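Local coordinates for protein prophage lambdalm01, antigen B (Listeria monocytogenes, PDB 4ACV) that probably acts as a tail terminator of a prophage, capping the tail tube as a hexameric ring, at residues 5-10 / 25-30; 11-16 / 38-43; 102-107 / 111-116; 60-65 / 79-84. All blocks are in the same frame, centred on the assembly; numbering follows the deposited sequence.

The four contacts join the two helices, a loop and the strands of one alpha+beta domain. Interactions 1 and 2 both use helix 6-19, and their centres are about 5 Å apart. V25 O takes a probable hydrogen bond from R14 NE between them, at 2.7 Å. Interactions 2 and 4 lie on the neighbouring strands 37-48 and 55-66, with centres about 8 Å apart. The hairpin of interaction 3 continues the sheet beyond strand 55-66, its centre about 13 Å from interaction 4. A probable hydrogen bond, I62 N to T115 O at 2.7 Å, links these two. Interactions 1 and 3 are farthest apart, with centres about 19 Å from each other.

Interaction 1: 5-10 / 25-30; sequences SFMRVL and VSIVMR
L10 and I27 form a small, buried apolar contact between the first turns of helix 6-19 and the loop that leads into strand 29-30. This is helix-to-loop packing in the alpha+beta fold of a putative tail termination protein. The alpha carbons, L10 CA and I27 CA, come within 6.1 Å. Both CB atoms point at the other segment, and L10 CB lies 4.0 Å from I27 CB. The two side chains cross obliquely. L10 also lays a methyl over the loop backbone, with CD1 3.7 Å from I27 O. In return I27 CG2 sits 3.8 Å from L10 O, on the helix. The ethyl arm of I27 takes a different path. CG1 stands between the backbone N and the carbonyl carbon (chi1 66°), and CD1 then passes beside L10 CB. The loop is shaped by an ST turn, in which V28 N donates to S26 OG at 3.3 Å. Just beyond it, M29 and R30 pair in parallel with a strand of a neighbouring subunit, so the sheet runs on across the interface. L10 and F6 also touch M42 of strand 37-48. S5 is the N-cap of the helix, and M7 N makes a weak capping bond to S5 OG. The end of M7 turns toward the loop, and its CE rests 4.3 Å from I27 CD1.

Interaction 2: 11-16 / 38-43; sequences EAVRTM and TMIEMI
V13 and I40 point at each other, V13 from helix 11-16 and I40 from strand 38-43, with their side chains set at a slant. They meet through terminal methyls: V13 CG1 is 4.0 Å from I40 CD1. The V13 rotamer, with CG1 opposite the backbone N across CA and CB (chi1 -178°), places CG1 rather than CG2 against I40 CD1. I40 is extended beyond CG1 (chi2 175°), which carries CD1 out from the strand to the helix. I40 CD1 also touches the next helix residue, 4.1 Å from R14 N and 4.3 Å from R14 CB. A single isoleucine methyl thus rests on the V13-R14 link of the helix. The arrangement is a helix laid on one face of an antiparallel sheet, in an alpha+beta fold. On that face I40 also meets L10 of the helix, V25 of the loop, and F60 and I62 of the adjacent strand. R14 runs along the border of the contact, and its NE donates to V25 O. Within the helix, T15 bonds back to E11. E11 O accepts from T15 N at 2.9 Å and from T15 OG1 at 3.0 Å. The two donors reach it from opposite faces of the carbonyl plane, and the hydroxyl stands 37° out of that plane.

Interaction 3: 102-107 / 111-116; sequences QNLVKE and IHAKTS
The beta hairpin of strands 101-107 and 110-122 is held here by antiparallel pairing, with V105 facing H112 and N103 facing K114 as hydrogen-bonded pairs. H112 N gives the shortest backbone bond, 2.7 Å to V105 O. L104 faces A113 in a non-hydrogen-bonded pair. On their face, L104 CD1 packs 3.6 Å from I111 CG2 and 3.7 Å from A113 CB. A113 also touches V74 of helix 71-82. At one end of the ladder the Q102 amide grips the backbone of S116 twice. Q102 NE2 donates to S116 O at 3.1 Å, almost straight (175°) and on a lone pair in the carbonyl plane. Q102 OE1 accepts from S116 N, also at 3.1 Å, but from above the amide carbonyl plane. Q102 is bent at chi2 (-73°), which curls the amide back to the facing strand. Q102 NE2 also bonds G100 O. At the other end the H112 ring is bonded at both nitrogens. H112 NE2 pairs with H63 ND1, and the ring stacks on Y65. The poorly ordered carboxylate of E107 stands 80° to the imidazole, and H112 ND1 donates in its own ring plane to E107 OE2 at 2.8 Å.

Interaction 4: 60-65 / 79-84; sequences FAIHHY and TLIQMG
The F60 ring meets I81 at its edge: I81 CG2 lies near the ring plane, 4.3 Å from F60 CZ. Strand 37-48 contributes I40 and M42 to the surroundings of F60, and strand 110-122 contributes V119. The ring therefore sits among side chains from the sheet and from helix 71-82. The closer contact is made two residues on, by I62, which does point to the helix. I62 and I81 reach toward each other tip to tip, and I81 CD1 comes to 3.4 Å from I62 CG1, which is tight for two carbons. I81 CD1 is also 3.8 Å from I62 CD1. Their ethyl arms differ in shape. That of I81 is extended (chi2 169°) and carries CD1 out from the helix. That of I62 is bent (chi2 -62°), which turns its CD1 aside and lets the incoming methyl touch CG1 as well. I81 thus uses both branches, CG2 for the phenyl edge and CD1 for the isoleucine. The nearest alpha carbons, I62 CA and I81 CA, are 9.8 Å apart, so side chains alone bridge the two segments. This is the packing of a helix on an antiparallel sheet in an alpha+beta fold. L17 of helix 6-19 also touches I81, so both helices meet around this residue. Every atom that meets across the contact is carbon. Burial of apolar surface and close fit of the methyls, rather than polar bonds, therefore hold this part of helix 71-82 to strand 55-66.

Interaction 1: 5-10 / 25-30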
loop_
_atom_site.group_PDB
_atom_site.type_symbol
_atom_site.label_atom_id
_atom_site.label_comp_id
_atom_site.label_asym_id
_atom_site.label_seq_id
_atom_site.Cartn_x
_atom_site.Cartn_y
_atom_site.Cartn_z
ATOM N N SER B 5 19.748 14.385 13.893
ATOM C CA SER B 5 18.568 14.904 13.200
ATOM C C SER B 5 18.753 14.881 11.679
ATOM O O SER B 5 19.860 15.078 11.182
ATOM C CB SER B 5 18.275 16.343 13.657
ATOM O OG SER B 5 17.340 16.984 12.795
ATOM N N PHE B 6 17.666 14.663 10.945
ATOM C CA PHE B 6 17.743 14.611 9.491
ATOM C C PHE B 6 18.372 15.884 8.902
ATOM O O PHE B 6 19.158 15.807 7.957
ATOM C CB PHE B 6 16.368 14.331 8.863
ATOM C CG PHE B 6 15.406 15.491 8.933
ATOM C CD1 PHE B 6 14.568 15.657 10.039
ATOM C CD2 PHE B 6 15.317 16.396 7.887
ATOM C CE1 PHE B 6 13.669 16.718 10.101
ATOM C CE2 PHE B 6 14.429 17.454 7.938
ATOM C CZ PHE B 6 13.599 17.617 9.045
ATOM N N MET B 7 18.041 17.039 9.474
ATOM C CA MET B 7 18.513 18.321 8.946
ATOM C C MET B 7 20.024 18.447 8.970
ATOM O O MET B 7 20.619 19.007 8.058
ATOM C CB MET B 7 17.898 19.485 9.711
ATOM C CG MET B 7 16.566 19.945 9.164
ATOM S SD MET B 7 16.205 21.609 9.721
ATOM C CE MET B 7 17.596 22.501 9.042
ATOM N N ARG B 8 20.635 17.931 10.028
ATOM C CA ARG B 8 22.082 17.855 10.125
ATOM C C ARG B 8 22.647 17.051 8.951
ATOM O O ARG B 8 23.683 17.406 8.378
ATOM C CB ARG B 8 22.468 17.188 11.441
ATOM C CG ARG B 8 23.619 17.840 12.150
ATOM C CD ARG B 8 23.252 19.223 12.646
ATOM N NE ARG B 8 23.538 19.356 14.069
ATOM C CZ ARG B 8 24.764 19.421 14.577
ATOM N NH1 ARG B 8 25.815 19.363 13.771
ATOM N NH2 ARG B 8 24.938 19.542 15.886
ATOM N N VAL B 9 21.963 15.962 8.597
ATOM C CA VAL B 9 22.373 15.141 7.458
ATOM C C VAL B 9 22.152 15.880 6.127
ATOM O O VAL B 9 23.026 15.878 5.262
ATOM C CB VAL B 9 21.682 13.753 7.461
ATOM C CG1 VAL B 9 22.059 12.972 6.212
ATOM C CG2 VAL B 9 22.062 12.970 8.716
ATOM N N LEU B 10 20.991 16.514 5.980
ATOM C CA LEU B 10 20.744 17.437 4.876
ATOM C C LEU B 10 21.892 18.434 4.704
ATOM O O LEU B 10 22.472 18.554 3.617
ATOM C CB LEU B 10 19.432 18.198 5.070
ATOM C CG LEU B 10 18.145 17.416 4.786
ATOM C CD1 LEU B 10 16.915 18.301 4.969
ATOM C CD2 LEU B 10 18.154 16.798 3.396
ATOM N N VAL B 25 22.754 23.764 -4.103
ATOM C CA VAL B 25 21.681 22.819 -3.881
ATOM C C VAL B 25 20.845 23.245 -2.676
ATOM O O VAL B 25 21.376 23.624 -1.641
ATOM C CB VAL B 25 22.253 21.409 -3.641
ATOM C CG1 VAL B 25 21.145 20.412 -3.329
ATOM C CG2 VAL B 25 23.055 20.952 -4.845
ATOM N N SER B 26 19.531 23.189 -2.824
ATOM C CA SER B 26 18.623 23.505 -1.733
ATOM C C SER B 26 18.290 22.247 -0.924
ATOM O O SER B 26 18.203 21.160 -1.487
ATOM C CB SER B 26 17.342 24.116 -2.297
ATOM O OG SER B 26 16.476 24.545 -1.267
ATOM N N ILE B 27 18.107 22.394 0.389
ATOM C CA ILE B 27 17.691 21.271 1.235
ATOM C C ILE B 27 16.196 21.332 1.527
ATOM O O ILE B 27 15.657 20.538 2.297
ATOM C CB ILE B 27 18.471 21.202 2.565
ATOM C CG1 ILE B 27 18.162 22.407 3.453
ATOM C CG2 ILE B 27 19.965 21.085 2.312
ATOM C CD1 ILE B 27 18.701 22.247 4.870
ATOM N N VAL B 28 15.527 22.288 0.901
ATOM C CA VAL B 28 14.086 22.389 1.015
ATOM C C VAL B 28 13.411 21.862 -0.246
ATOM O O VAL B 28 13.621 22.372 -1.347
ATOM C CB VAL B 28 13.648 23.843 1.270
ATOM C CG1 VAL B 28 12.136 23.960 1.219
ATOM C CG2 VAL B 28 14.211 24.339 2.603
ATOM N N MET B 29 12.606 20.826 -0.076
ATOM C CA MET B 29 11.836 20.270 -1.174
ATOM C C MET B 29 10.735 21.255 -1.569
ATOM O O MET B 29 10.061 21.810 -0.705
ATOM C CB MET B 29 11.237 18.917 -0.758
ATOM C CG MET B 29 10.589 18.157 -1.907
ATOM S SD MET B 29 11.664 18.110 -3.375
ATOM C CE MET B 29 10.495 17.500 -4.591
ATOM N N ARG B 30 10.570 21.490 -2.866
ATOM C CA ARG B 30 9.507 22.365 -3.369
ATOM C C ARG B 30 8.586 21.543 -4.250
ATOM O O ARG B 30 9.052 20.768 -5.086
ATOM C CB ARG B 30 10.074 23.536 -4.177
ATOM C CG ARG B 30 10.774 24.614 -3.357
#

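Interaction 2: 11-16 / 38-43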
loop_
_atom_site.group_PDB
_atom_site.type_symbol
_atom_site.label_atom_id
_atom_site.label_comp_id
_atom_site.label_asym_id
_atom_site.label_seq_id
_atom_site.Cartn_x
_atom_site.Cartn_y
_atom_site.Cartn_z
ATOM N N GLU B 11 22.218 19.145 5.779
ATOM C CA GLU B 11 23.289 20.125 5.735
ATOM C C GLU B 11 24.638 19.528 5.350
ATOM O O GLU B 11 25.387 20.128 4.577
ATOM C CB GLU B 11 23.398 20.884 7.060
ATOM C CG GLU B 11 22.596 22.174 7.073
ATOM C CD GLU B 11 22.904 23.072 5.876
ATOM O OE1 GLU B 11 23.992 22.933 5.265
ATOM O OE2 GLU B 11 22.050 23.920 5.541
ATOM N N ALA B 12 24.954 18.358 5.896
ATOM C CA ALA B 12 26.230 17.718 5.601
ATOM C C ALA B 12 26.364 17.507 4.092
ATOM O O ALA B 12 27.395 17.799 3.514
ATOM C CB ALA B 12 26.377 16.379 6.364
ATOM N N VAL B 13 25.295 17.023 3.465
ATOM C CA VAL B 13 25.284 16.742 2.035
ATOM C C VAL B 13 25.316 18.019 1.190
ATOM O O VAL B 13 26.086 18.115 0.238
ATOM C CB VAL B 13 24.056 15.877 1.643
ATOM C CG1 VAL B 13 24.065 15.548 0.140
ATOM C CG2 VAL B 13 24.028 14.614 2.473
ATOM N N ARG B 14 24.485 18.993 1.541
ATOM C CA ARG B 14 24.455 20.263 0.826
ATOM C C ARG B 14 25.835 20.932 0.866
ATOM O O ARG B 14 26.336 21.431 -0.140
ATOM C CB ARG B 14 23.484 21.182 1.307
ATOM C CG ARG B 14 23.485 22.995 1.291
ATOM C CD ARG B 14 22.338 23.855 1.768
ATOM N NE ARG B 14 21.968 24.817 0.744
ATOM C CZ ARG B 14 22.420 26.066 0.699
ATOM N NH1 ARG B 14 23.240 26.511 1.644
ATOM N NH2 ARG B 14 22.041 26.870 -0.287
ATOM N N THR B 15 26.448 20.923 2.041
ATOM C CA THR B 15 27.719 21.594 2.251
ATOM C C THR B 15 28.820 20.967 1.415
ATOM O O THR B 15 29.682 21.659 0.887
ATOM C CB THR B 15 28.109 21.595 3.745
ATOM O OG1 THR B 15 27.213 22.453 4.458
ATOM C CG2 THR B 15 29.539 22.090 3.940
ATOM N N MET B 16 28.764 19.649 1.286
ATOM C CA MET B 16 29.735 18.906 0.505
ATOM C C MET B 16 29.616 19.206 -0.989
ATOM O O MET B 16 30.623 19.354 -1.678
ATOM C CB MET B 16 29.571 17.408 0.778
ATOM C CG MET B 16 30.519 16.504 -0.005
ATOM S SD MET B 16 29.946 16.060 -1.661
ATOM C CE MET B 16 28.362 15.280 -1.319
ATOM N N THR B 38 18.304 22.290 -8.240
ATOM C CA THR B 38 18.678 21.041 -7.599
ATOM C C THR B 38 18.310 21.075 -6.133
ATOM O O THR B 38 18.720 21.981 -5.398
ATOM C CB THR B 38 20.164 20.769 -7.737
ATOM O OG1 THR B 38 20.526 20.869 -9.122
ATOM C CG2 THR B 38 20.486 19.366 -7.200
ATOM N N MET B 39 17.545 20.069 -5.720
ATOM C CA MET B 39 16.959 20.004 -4.392
ATOM C C MET B 39 17.202 18.646 -3.789
ATOM O O MET B 39 17.204 17.641 -4.490
ATOM C CB MET B 39 15.440 20.223 -4.469
ATOM C CG MET B 39 15.016 21.639 -4.771
ATOM S SD MET B 39 13.244 21.755 -5.091
ATOM C CE MET B 39 13.001 20.289 -6.095
ATOM N N ILE B 40 17.379 18.616 -2.475
ATOM C CA ILE B 40 17.412 17.356 -1.734
ATOM C C ILE B 40 16.092 17.173 -1.015
ATOM O O ILE B 40 15.660 18.043 -0.264
ATOM C CB ILE B 40 18.550 17.314 -0.695
ATOM C CG1 ILE B 40 19.829 17.904 -1.291
ATOM C CG2 ILE B 40 18.774 15.886 -0.221
ATOM C CD1 ILE B 40 20.982 18.016 -0.317
ATOM N N GLU B 41 15.443 16.045 -1.261
ATOM C CA GLU B 41 14.212 15.728 -0.559
ATOM C C GLU B 41 14.462 14.640 0.483
ATOM O O GLU B 41 14.742 13.493 0.137
ATOM C CB GLU B 41 13.144 15.264 -1.536
ATOM C CG GLU B 41 11.808 15.008 -0.878
ATOM C CD GLU B 41 10.917 14.100 -1.704
ATOM O OE1 GLU B 41 11.404 13.503 -2.686
ATOM O OE2 GLU B 41 9.730 13.978 -1.367
ATOM N N MET B 42 14.363 15.002 1.756
ATOM C CA MET B 42 14.465 14.025 2.827
ATOM C C MET B 42 13.200 13.182 2.836
ATOM O O MET B 42 12.111 13.680 2.584
ATOM C CB MET B 42 14.673 14.724 4.176
ATOM C CG MET B 42 14.926 13.800 5.369
ATOM S SD MET B 42 16.503 12.864 5.388
ATOM C CE MET B 42 17.635 14.066 4.767
ATOM N N ILE B 43 13.344 11.896 3.102
ATOM C CA ILE B 43 12.200 10.990 3.054
ATOM C C ILE B 43 11.910 10.351 4.419
ATOM O O ILE B 43 10.853 10.575 4.994
ATOM C CB ILE B 43 12.410 9.909 1.984
ATOM C CG1 ILE B 43 12.573 10.566 0.604
ATOM C CG2 ILE B 43 11.267 8.905 2.004
ATOM C CD1 ILE B 43 13.323 9.694 -0.392
#

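Interaction 3: 102-107 / 111-116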
loop_
_atom_site.group_PDB
_atom_site.type_symbol
_atom_site.label_atom_id
_atom_site.label_comp_id
_atom_site.label_asym_id
_atom_site.label_seq_id
_atom_site.Cartn_x
_atom_site.Cartn_y
_atom_site.Cartn_z
ATOM N N GLN B 102 14.166 5.747 -8.701
ATOM C CA GLN B 102 15.061 6.458 -9.593
ATOM C C GLN B 102 14.262 6.812 -10.837
ATOM O O GLN B 102 13.708 5.934 -11.487
ATOM C CB GLN B 102 16.256 5.581 -9.948
ATOM C CG GLN B 102 16.765 4.730 -8.783
ATOM C CD GLN B 102 17.511 5.518 -7.707
ATOM O OE1 GLN B 102 18.203 6.491 -7.994
ATOM N NE2 GLN B 102 17.396 5.067 -6.467
ATOM N N ASN B 103 14.176 8.099 -11.155
ATOM C CA ASN B 103 13.302 8.536 -12.239
ATOM C C ASN B 103 13.943 9.542 -13.175
ATOM O O ASN B 103 14.774 10.348 -12.775
ATOM C CB ASN B 103 12.011 9.153 -11.685
ATOM C CG ASN B 103 11.187 8.169 -10.872
ATOM O OD1 ASN B 103 11.372 6.949 -10.955
ATOM N ND2 ASN B 103 10.269 8.696 -10.083
ATOM N N LEU B 104 13.534 9.484 -14.435
ATOM C CA LEU B 104 13.896 10.497 -15.402
ATOM C C LEU B 104 12.624 10.761 -16.179
ATOM O O LEU B 104 12.199 9.932 -16.993
ATOM C CB LEU B 104 15.025 10.018 -16.330
ATOM C CG LEU B 104 15.580 11.115 -17.252
ATOM C CD1 LEU B 104 16.077 12.308 -16.436
ATOM C CD2 LEU B 104 16.684 10.592 -18.168
ATOM N N VAL B 105 12.002 11.904 -15.912
ATOM C CA VAL B 105 10.692 12.177 -16.481
ATOM C C VAL B 105 10.552 13.629 -16.953
ATOM O O VAL B 105 11.138 14.541 -16.378
ATOM C CB VAL B 105 9.572 11.802 -15.467
ATOM C CG1 VAL B 105 9.699 12.634 -14.209
ATOM C CG2 VAL B 105 8.192 11.967 -16.086
ATOM N N LYS B 106 9.780 13.827 -18.017
ATOM C CA LYS B 106 9.463 15.162 -18.506
ATOM C C LYS B 106 8.322 15.789 -17.702
ATOM O O LYS B 106 7.278 15.164 -17.498
ATOM C CB LYS B 106 9.091 15.108 -19.990
ATOM C CG LYS B 106 8.419 16.378 -20.532
ATOM C CD LYS B 106 8.175 16.258 -22.038
ATOM C CE LYS B 106 7.555 17.523 -22.630
ATOM N NZ LYS B 106 6.294 17.859 -21.923
ATOM N N GLU B 107 8.529 17.022 -17.249
ATOM C CA GLU B 107 7.485 17.771 -16.554
ATOM C C GLU B 107 7.315 19.165 -17.142
ATOM O O GLU B 107 8.133 20.052 -16.911
ATOM C CB GLU B 107 7.776 17.850 -15.060
ATOM C CG GLU B 107 7.515 16.547 -14.345
ATOM C CD GLU B 107 7.852 16.616 -12.879
ATOM O OE1 GLU B 107 7.975 17.747 -12.356
ATOM O OE2 GLU B 107 7.995 15.539 -12.254
ATOM N N ILE B 111 13.203 18.632 -17.718
ATOM C CA ILE B 111 13.580 17.250 -17.467
ATOM C C ILE B 111 13.818 17.054 -15.954
ATOM O O ILE B 111 14.661 17.709 -15.333
ATOM C CB ILE B 111 14.825 16.855 -18.285
ATOM C CG1 ILE B 111 14.558 17.051 -19.788
ATOM C CG2 ILE B 111 15.247 15.425 -17.973
ATOM C CD1 ILE B 111 13.358 16.279 -20.315
ATOM N N HIS B 112 13.038 16.171 -15.355
ATOM C CA HIS B 112 13.121 15.960 -13.927
ATOM C C HIS B 112 13.846 14.653 -13.641
ATOM O O HIS B 112 13.358 13.578 -13.981
ATOM C CB HIS B 112 11.718 15.950 -13.310
ATOM C CG HIS B 112 11.709 15.645 -11.841
ATOM N ND1 HIS B 112 10.556 15.351 -11.147
ATOM C CD2 HIS B 112 12.720 15.585 -10.939
ATOM C CE1 HIS B 112 10.855 15.119 -9.880
ATOM N NE2 HIS B 112 12.159 15.255 -9.729
ATOM N N ALA B 113 15.022 14.757 -13.030
ATOM C CA ALA B 113 15.783 13.579 -12.621
ATOM C C ALA B 113 15.758 13.406 -11.108
ATOM O O ALA B 113 16.032 14.330 -10.351
ATOM C CB ALA B 113 17.209 13.649 -13.124
ATOM N N LYS B 114 15.423 12.200 -10.683
ATOM C CA LYS B 114 15.273 11.895 -9.285
ATOM C C LYS B 114 16.133 10.687 -8.925
ATOM O O LYS B 114 15.980 9.615 -9.501
ATOM C CB LYS B 114 13.803 11.614 -8.979
ATOM C CG LYS B 114 13.551 11.262 -7.549
ATOM C CD LYS B 114 12.093 10.921 -7.324
ATOM C CE LYS B 114 11.890 10.429 -5.901
ATOM N NZ LYS B 114 10.470 10.153 -5.624
ATOM N N THR B 115 17.031 10.874 -7.962
ATOM C CA THR B 115 17.940 9.823 -7.530
ATOM C C THR B 115 17.796 9.592 -6.032
ATOM O O THR B 115 17.967 10.511 -5.237
ATOM C CB THR B 115 19.396 10.210 -7.828
ATOM O OG1 THR B 115 19.555 10.441 -9.235
ATOM C CG2 THR B 115 20.352 9.114 -7.347
ATOM N N SER B 116 17.496 8.360 -5.645
ATOM C CA SER B 116 17.232 8.050 -4.247
ATOM C C SER B 116 18.370 7.313 -3.571
ATOM O O SER B 116 18.901 6.324 -4.087
ATOM C CB SER B 116 15.916 7.286 -4.086
ATOM O OG SER B 116 14.823 8.119 -4.446
#

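Interaction 4: 60-65 / 79-84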
loop_
_atom_site.group_PDB
_atom_site.type_symbol
_atom_site.label_atom_id
_atom_site.label_comp_id
_atom_site.label_asym_id
_atom_site.label_seq_id
_atom_site.Cartn_x
_atom_site.Cartn_y
_atom_site.Cartn_z
ATOM N N PHE B 60 16.935 9.815 1.398
ATOM C CA PHE B 60 16.615 11.098 0.803
ATOM C C PHE B 60 16.787 10.957 -0.698
ATOM O O PHE B 60 17.363 9.976 -1.183
ATOM C CB PHE B 60 17.522 12.195 1.376
ATOM C CG PHE B 60 18.980 11.943 1.149
ATOM C CD1 PHE B 60 19.575 12.283 -0.066
ATOM C CD2 PHE B 60 19.758 11.351 2.135
ATOM C CE1 PHE B 60 20.922 12.047 -0.294
ATOM C CE2 PHE B 60 21.111 11.111 1.916
ATOM C CZ PHE B 60 21.695 11.466 0.697
ATOM N N ALA B 61 16.280 11.931 -1.435
ATOM C CA ALA B 61 16.368 11.897 -2.888
ATOM C C ALA B 61 16.926 13.207 -3.411
ATOM O O ALA B 61 16.654 14.278 -2.859
ATOM C CB ALA B 61 14.987 11.625 -3.502
ATOM N N ILE B 62 17.714 13.128 -4.472
ATOM C CA ILE B 62 18.160 14.333 -5.148
ATOM C C ILE B 62 17.282 14.591 -6.360
ATOM O O ILE B 62 17.159 13.728 -7.228
ATOM C CB ILE B 62 19.615 14.230 -5.603
ATOM C CG1 ILE B 62 20.520 13.966 -4.402
ATOM C CG2 ILE B 62 20.026 15.508 -6.328
ATOM C CD1 ILE B 62 20.488 15.075 -3.366
ATOM N N HIS B 63 16.666 15.773 -6.395
ATOM C CA HIS B 63 15.849 16.204 -7.521
ATOM C C HIS B 63 16.611 17.186 -8.390
ATOM O O HIS B 63 16.899 18.295 -7.964
ATOM C CB HIS B 63 14.556 16.855 -7.034
ATOM C CG HIS B 63 13.641 15.910 -6.327
ATOM N ND1 HIS B 63 12.691 15.163 -6.986
ATOM C CD2 HIS B 63 13.537 15.579 -5.016
ATOM C CE1 HIS B 63 12.033 14.423 -6.112
ATOM N NE2 HIS B 63 12.529 14.659 -4.912
ATOM N N HIS B 64 16.934 16.766 -9.607
ATOM C CA HIS B 64 17.693 17.586 -10.550
ATOM C C HIS B 64 16.820 17.973 -11.754
ATOM O O HIS B 64 16.577 17.152 -12.641
ATOM C CB HIS B 64 18.945 16.820 -11.003
ATOM C CG HIS B 64 19.957 17.657 -11.723
ATOM N ND1 HIS B 64 20.433 18.852 -11.221
ATOM C CD2 HIS B 64 20.614 17.456 -12.892
ATOM C CE1 HIS B 64 21.325 19.356 -12.056
ATOM N NE2 HIS B 64 21.457 18.526 -13.077
ATOM N N TYR B 65 16.341 19.218 -11.764
ATOM C CA TYR B 65 15.548 19.745 -12.882
ATOM C C TYR B 65 16.406 20.576 -13.820
ATOM O O TYR B 65 17.095 21.492 -13.390
ATOM C CB TYR B 65 14.413 20.639 -12.387
ATOM C CG TYR B 65 13.367 19.957 -11.557
ATOM C CD1 TYR B 65 13.569 19.734 -10.200
ATOM C CD2 TYR B 65 12.159 19.557 -12.119
ATOM C CE1 TYR B 65 12.595 19.118 -9.423
ATOM C CE2 TYR B 65 11.183 18.944 -11.355
ATOM C CZ TYR B 65 11.406 18.726 -10.004
ATOM O OH TYR B 65 10.440 18.118 -9.226
ATOM N N THR B 79 28.037 11.064 -8.016
ATOM C CA THR B 79 29.359 10.588 -7.637
ATOM C C THR B 79 29.877 11.261 -6.365
ATOM O O THR B 79 30.499 10.616 -5.526
ATOM C CB THR B 79 30.363 10.794 -8.784
ATOM O OG1 THR B 79 29.931 10.047 -9.931
ATOM C CG2 THR B 79 31.760 10.348 -8.367
ATOM N N LEU B 80 29.627 12.557 -6.223
ATOM C CA LEU B 80 30.031 13.259 -5.015
ATOM C C LEU B 80 29.354 12.673 -3.774
ATOM O O LEU B 80 30.012 12.409 -2.769
ATOM C CB LEU B 80 29.749 14.757 -5.135
ATOM C CG LEU B 80 30.692 15.451 -6.126
ATOM C CD1 LEU B 80 30.288 16.908 -6.389
ATOM C CD2 LEU B 80 32.145 15.348 -5.657
ATOM N N ILE B 81 28.048 12.455 -3.858
ATOM C CA ILE B 81 27.296 11.912 -2.737
ATOM C C ILE B 81 27.830 10.530 -2.323
ATOM O O ILE B 81 27.989 10.250 -1.134
ATOM C CB ILE B 81 25.787 11.852 -3.053
ATOM C CG1 ILE B 81 25.216 13.260 -3.236
ATOM C CG2 ILE B 81 25.047 11.147 -1.959
ATOM C CD1 ILE B 81 23.807 13.272 -3.806
ATOM N N GLN B 82 28.125 9.679 -3.305
ATOM C CA GLN B 82 28.705 8.366 -3.014
ATOM C C GLN B 82 30.118 8.419 -2.429
ATOM O O GLN B 82 30.557 7.466 -1.796
ATOM C CB GLN B 82 28.724 7.499 -4.267
ATOM C CG GLN B 82 27.365 7.070 -4.734
ATOM C CD GLN B 82 27.453 6.001 -5.778
ATOM O OE1 GLN B 82 27.696 4.839 -5.458
ATOM N NE2 GLN B 82 27.271 6.381 -7.040
ATOM N N MET B 83 30.833 9.515 -2.674
ATOM C CA MET B 83 32.178 9.716 -2.138
ATOM C C MET B 83 32.113 10.079 -0.657
ATOM O O MET B 83 33.121 10.089 0.028
ATOM C CB MET B 83 32.910 10.822 -2.911
ATOM C CG MET B 83 33.688 10.346 -4.137
ATOM S SD MET B 83 34.551 11.685 -5.031
ATOM C CE MET B 83 35.271 12.620 -3.682
ATOM N N GLY B 84 30.920 10.389 -0.169
ATOM C CA GLY B 84 30.744 10.664 1.241
ATOM C C GLY B 84 30.703 12.137 1.579
ATOM O O GLY B 84 30.894 13.000 0.725
#